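Local coordinates for cysteine hydrolase (Staphylococcus aureus, PDB 6KUA), which probably hydrolyses nicotinamide to nicotinic acid and ammonia, as a nicotinamidase of the isochorismatase-like cysteine hydrolase family, at residues L6-A17 and G28-I39. Numbering follows the deposited sequence.
Sequences LLVVDYSYDFIA and GQNIEDFIVSRI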
loop_
_atom_site.group_PDB
_atom_site.type_symbol
_atom_site.label_atom_id
_atom_site.label_comp_id
_atom_site.label_asym_id
_atom_site.label_seq_id
_atom_site.Cartn_x
_atom_site.Cartn_y
_atom_site.Cartn_z
ATOM N N LEU A 6 9.427 2.010 -19.372
ATOM C CA LEU A 6 10.027 0.698 -19.499
ATOM C C LEU A 6 10.547 0.276 -18.132
ATOM O O LEU A 6 11.272 1.036 -17.480
ATOM C CB LEU A 6 11.161 0.731 -20.530
ATOM C CG LEU A 6 11.940 -0.567 -20.721
ATOM C CD1 LEU A 6 11.063 -1.628 -21.351
ATOM C CD2 LEU A 6 13.157 -0.311 -21.588
ATOM N N LEU A 7 10.170 -0.913 -17.690
ATOM C CA LEU A 7 10.662 -1.467 -16.432
ATOM C C LEU A 7 11.592 -2.625 -16.757
ATOM O O LEU A 7 11.151 -3.632 -17.326
ATOM C CB LEU A 7 9.509 -1.938 -15.539
ATOM C CG LEU A 7 8.369 -0.952 -15.271
ATOM C CD1 LEU A 7 7.355 -1.498 -14.248
ATOM C CD2 LEU A 7 8.906 0.405 -14.822
ATOM N N VAL A 8 12.866 -2.483 -16.395
ATOM C CA VAL A 8 13.881 -3.513 -16.626
ATOM C C VAL A 8 14.152 -4.197 -15.295
ATOM O O VAL A 8 14.804 -3.629 -14.412
ATOM C CB VAL A 8 15.165 -2.930 -17.223
ATOM C CG1 VAL A 8 16.183 -4.048 -17.489
ATOM C CG2 VAL A 8 14.828 -2.166 -18.496
ATOM N N VAL A 9 13.653 -5.421 -15.154
ATOM C CA VAL A 9 13.623 -6.118 -13.868
ATOM C C VAL A 9 14.814 -7.068 -13.763
ATOM O O VAL A 9 14.963 -7.994 -14.573
ATOM C CB VAL A 9 12.295 -6.870 -13.682
ATOM C CG1 VAL A 9 12.242 -7.520 -12.311
ATOM C CG2 VAL A 9 11.122 -5.905 -13.858
ATOM N N ASP A 10 15.671 -6.804 -12.769
ATOM C CA ASP A 10 16.700 -7.729 -12.271
ATOM C C ASP A 10 17.592 -8.315 -13.364
ATOM O O ASP A 10 17.931 -9.503 -13.346
ATOM C CB ASP A 10 16.059 -8.844 -11.448
ATOM C CG ASP A 10 15.784 -8.410 -10.038
ATOM O OD1 ASP A 10 16.725 -7.899 -9.388
ATOM O OD2 ASP A 10 14.628 -8.545 -9.584
ATOM N N TYR A 11 18.025 -7.473 -14.302
ATOM C CA TYR A 11 18.896 -7.948 -15.378
ATOM C C TYR A 11 20.368 -7.813 -14.985
ATOM O O TYR A 11 21.155 -7.119 -15.624
ATOM C CB TYR A 11 18.603 -7.204 -16.672
ATOM C CG TYR A 11 19.051 -8.006 -17.860
ATOM C CD1 TYR A 11 18.334 -9.120 -18.263
ATOM C CD2 TYR A 11 20.221 -7.688 -18.539
ATOM C CE1 TYR A 11 18.741 -9.879 -19.331
ATOM C CE2 TYR A 11 20.649 -8.446 -19.612
ATOM C CZ TYR A 11 19.902 -9.539 -20.002
ATOM O OH TYR A 11 20.297 -10.293 -21.071
ATOM N N SER A 12 20.729 -8.506 -13.912
ATOM C CA SER A 12 22.045 -8.399 -13.302
ATOM C C SER A 12 22.922 -9.591 -13.658
ATOM O O SER A 12 22.440 -10.659 -14.049
ATOM C CB SER A 12 21.930 -8.301 -11.782
ATOM O OG SER A 12 21.670 -9.573 -11.229
ATOM N N TYR A 13 24.233 -9.386 -13.495
ATOM C CA TYR A 13 25.215 -10.442 -13.734
ATOM C C TYR A 13 24.890 -11.706 -12.934
ATOM O O TYR A 13 24.960 -12.821 -13.465
ATOM C CB TYR A 13 26.613 -9.908 -13.392
ATOM C CG TYR A 13 27.783 -10.850 -13.638
ATOM C CD1 TYR A 13 28.412 -10.905 -14.881
ATOM C CD2 TYR A 13 28.282 -11.656 -12.614
ATOM C CE1 TYR A 13 29.491 -11.755 -15.106
ATOM C CE2 TYR A 13 29.361 -12.509 -12.829
ATOM C CZ TYR A 13 29.962 -12.554 -14.076
ATOM O OH TYR A 13 31.029 -13.402 -14.292
ATOM N N ASP A 14 24.509 -11.552 -11.662
ATOM C CA ASP A 14 24.251 -12.717 -10.815
ATOM C C ASP A 14 23.088 -13.557 -11.325
ATOM O O ASP A 14 23.065 -14.773 -11.102
ATOM C CB ASP A 14 23.984 -12.279 -9.374
ATOM C CG ASP A 14 25.231 -12.313 -8.518
ATOM O OD1 ASP A 14 26.238 -12.914 -8.959
ATOM O OD2 ASP A 14 25.208 -11.735 -7.407
ATOM N N PHE A 15 22.111 -12.938 -12.003
ATOM C CA PHE A 15 20.967 -13.673 -12.527
ATOM C C PHE A 15 21.164 -14.156 -13.956
ATOM O O PHE A 15 20.494 -15.112 -14.362
ATOM C CB PHE A 15 19.693 -12.812 -12.486
ATOM C CG PHE A 15 19.037 -12.749 -11.136
ATOM C CD1 PHE A 15 18.564 -13.900 -10.526
ATOM C CD2 PHE A 15 18.889 -11.535 -10.478
ATOM C CE1 PHE A 15 17.963 -13.845 -9.280
ATOM C CE2 PHE A 15 18.290 -11.471 -9.226
ATOM C CZ PHE A 15 17.825 -12.627 -8.628
ATOM N N ILE A 16 22.037 -13.517 -14.735
ATOM C CA ILE A 16 22.111 -13.745 -16.174
ATOM C C ILE A 16 23.355 -14.536 -16.568
ATOM O O ILE A 16 23.297 -15.373 -17.474
ATOM C CB ILE A 16 22.045 -12.406 -16.944
ATOM C CG1 ILE A 16 20.784 -11.627 -16.552
ATOM C CG2 ILE A 16 22.057 -12.640 -18.457
ATOM C CD1 ILE A 16 19.520 -12.419 -16.752
ATOM N N ALA A 17 24.484 -14.287 -15.905
ATOM C CA ALA A 17 25.764 -14.823 -16.347
ATOM C C ALA A 17 25.920 -16.290 -15.959
ATOM O O ALA A 17 25.404 -16.738 -14.932
ATOM C CB ALA A 17 26.911 -14.004 -15.759
ATOM N N GLY A 28 18.168 -16.056 -20.206
ATOM C CA GLY A 28 18.308 -14.649 -19.860
ATOM C C GLY A 28 19.324 -13.914 -20.718
ATOM O O GLY A 28 19.203 -12.705 -20.935
ATOM N N GLN A 29 20.344 -14.627 -21.203
ATOM C CA GLN A 29 21.315 -14.038 -22.114
ATOM C C GLN A 29 20.722 -13.828 -23.501
ATOM O O GLN A 29 21.138 -12.911 -24.217
ATOM C CB GLN A 29 22.562 -14.925 -22.199
ATOM C CG GLN A 29 23.213 -15.220 -20.850
ATOM C CD GLN A 29 24.299 -16.287 -20.927
ATOM O OE1 GLN A 29 24.844 -16.570 -21.999
ATOM N NE2 GLN A 29 24.621 -16.880 -19.783
ATOM N N ASN A 30 19.750 -14.653 -23.893
ATOM C CA ASN A 30 19.162 -14.536 -25.223
ATOM C C ASN A 30 18.208 -13.355 -25.364
ATOM O O ASN A 30 17.757 -13.089 -26.478
ATOM C CB ASN A 30 18.419 -15.824 -25.587
ATOM C CG ASN A 30 19.314 -17.045 -25.543
ATOM O OD1 ASN A 30 20.309 -17.128 -26.261
ATOM N ND2 ASN A 30 18.953 -18.010 -24.712
ATOM N N ILE A 31 17.879 -12.648 -24.281
ATOM C CA ILE A 31 17.002 -11.484 -24.381
ATOM C C ILE A 31 17.779 -10.170 -24.356
ATOM O O ILE A 31 17.177 -9.096 -24.515
ATOM C CB ILE A 31 15.930 -11.508 -23.269
ATOM C CG1 ILE A 31 16.538 -11.152 -21.915
ATOM C CG2 ILE A 31 15.295 -12.875 -23.167
ATOM C CD1 ILE A 31 15.546 -11.244 -20.779
ATOM N N GLU A 32 19.104 -10.234 -24.182
ATOM C CA GLU A 32 19.947 -9.046 -24.074
ATOM C C GLU A 32 19.747 -8.097 -25.254
ATOM O O GLU A 32 19.537 -6.889 -25.074
ATOM C CB GLU A 32 21.411 -9.498 -23.956
ATOM C CG GLU A 32 22.463 -8.396 -23.905
ATOM C CD GLU A 32 23.885 -8.958 -23.847
ATOM O OE1 GLU A 32 24.769 -8.326 -23.220
ATOM O OE2 GLU A 32 24.115 -10.046 -24.421
ATOM N N ASP A 33 19.789 -8.626 -26.475
ATOM C CA ASP A 33 19.665 -7.763 -27.645
ATOM C C ASP A 33 18.307 -7.072 -27.684
ATOM O O ASP A 33 18.212 -5.902 -28.072
ATOM C CB ASP A 33 19.886 -8.572 -28.926
ATOM C CG ASP A 33 21.358 -8.715 -29.293
ATOM O OD1 ASP A 33 22.239 -8.349 -28.477
ATOM O OD2 ASP A 33 21.628 -9.211 -30.414
ATOM N N PHE A 34 17.241 -7.777 -27.287
ATOM C CA PHE A 34 15.909 -7.181 -27.324
ATOM C C PHE A 34 15.755 -6.090 -26.268
ATOM O O PHE A 34 15.132 -5.054 -26.519
ATOM C CB PHE A 34 14.849 -8.261 -27.133
ATOM C CG PHE A 34 13.441 -7.760 -27.266
ATOM C CD1 PHE A 34 12.742 -7.304 -26.153
ATOM C CD2 PHE A 34 12.816 -7.749 -28.500
ATOM C CE1 PHE A 34 11.438 -6.848 -26.271
ATOM C CE2 PHE A 34 11.513 -7.294 -28.631
ATOM C CZ PHE A 34 10.823 -6.842 -27.514
ATOM N N ILE A 35 16.306 -6.309 -25.082
ATOM C CA ILE A 35 16.214 -5.305 -24.027
ATOM C C ILE A 35 16.970 -4.039 -24.424
ATOM O O ILE A 35 16.463 -2.919 -24.258
ATOM C CB ILE A 35 16.720 -5.898 -22.700
ATOM C CG1 ILE A 35 15.775 -7.008 -22.216
ATOM C CG2 ILE A 35 16.830 -4.835 -21.641
ATOM C CD1 ILE A 35 16.159 -7.562 -20.860
ATOM N N VAL A 36 18.184 -4.200 -24.969
ATOM C CA VAL A 36 18.982 -3.065 -25.431
ATOM C C VAL A 36 18.193 -2.245 -26.437
ATOM O O VAL A 36 18.176 -1.007 -26.387
ATOM C CB VAL A 36 20.321 -3.562 -26.024
ATOM C CG1 VAL A 36 21.040 -2.456 -26.768
ATOM C CG2 VAL A 36 21.212 -4.145 -24.934
ATOM N N SER A 37 17.491 -2.916 -27.346
ATOM C CA SER A 37 16.710 -2.175 -28.316
ATOM C C SER A 37 15.442 -1.573 -27.717
ATOM O O SER A 37 14.939 -0.581 -28.254
ATOM C CB SER A 37 16.378 -3.070 -29.515
ATOM O OG SER A 37 15.157 -3.756 -29.330
ATOM N N ARG A 38 14.907 -2.125 -26.624
ATOM C CA ARG A 38 13.765 -1.456 -26.001
ATOM C C ARG A 38 14.216 -0.191 -25.286
ATOM O O ARG A 38 13.523 0.831 -25.319
ATOM C CB ARG A 38 13.042 -2.387 -25.016
ATOM C CG ARG A 38 12.442 -3.646 -25.623
ATOM C CD ARG A 38 11.657 -3.371 -26.895
ATOM N NE ARG A 38 10.510 -2.517 -26.630
ATOM C CZ ARG A 38 10.080 -1.557 -27.441
ATOM N NH1 ARG A 38 10.703 -1.325 -28.593
ATOM N NH2 ARG A 38 9.025 -0.830 -27.092
ATOM N N ILE A 39 15.383 -0.246 -24.643
ATOM C CA ILE A 39 15.928 0.925 -23.962
ATOM C C ILE A 39 16.168 2.047 -24.964
ATOM O O ILE A 39 15.792 3.203 -24.734
ATOM C CB ILE A 39 17.214 0.552 -23.203
ATOM C CG1 ILE A 39 16.903 -0.468 -22.108
ATOM C CG2 ILE A 39 17.871 1.793 -22.592
ATOM C CD1 ILE A 39 18.136 -1.075 -21.483
#
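Tyr11 carries two kinds of contact at once, a polar one through its hydroxyl and an apolar one through its ring. The hydroxyl donates to the carbonyl of Gly28, with Tyr11 OH 2.7 Å from Gly28 O, approaching tilted 21° from the carbonyl plane. A tyrosine suits this place because its ring packs between Ile35 and Ile16 while the hydroxyl at its far end reaches from the loop after strand 4-9 to the short helix 25-29. CG stands anti to the backbone N (chi1 -157°), which sends the ring between the two isoleucines: Ile35 CD1 lies over one face, 4.0 Å from the Tyr11 ring centroid in a CH-pi contact, and Ile16 CG1 covers the opposite face. Ile31 packs against the ring obliquely, its CG1 3.6 Å from Tyr11 CE1.

The second hydrogen bond runs the other way, from Gln29 NE2 to Ile16 O at 3.1 Å. It lies in the carbonyl plane and close to the amide plane of Gln29. Glutamine suits the position because its long, extended chain carries an amide N-H to a backbone carbonyl while Gln29 CG packs on Ile16 CG2 at 3.7 Å.

Gly28, with no side chain, lets Ile16 CD1 come to 4.0 Å from Gly28 CA. Apolar side chains join the strand to helix 32-44. Leu6 CD2 meets Ile39 CG1 at 3.8 Å, the two side chains crossing at about a right angle, and Val8 CG1 rests on Ile35 CG2 at 4.3 Å; these aliphatic residues suit a buried strand-helix interface.

The axes of segments 6-9 and 32-39 run roughly antiparallel, at 147°, as expected for a helix returning across a parallel sheet in this alpha/beta fold. Strand 4-9 is central, between strands 48-54 and 126-132, and helix 32-44 leads on to the former. Helix 84-93 flanks helix 32-44, with Val86 touching Ile35 and Leu89 touching Ile39.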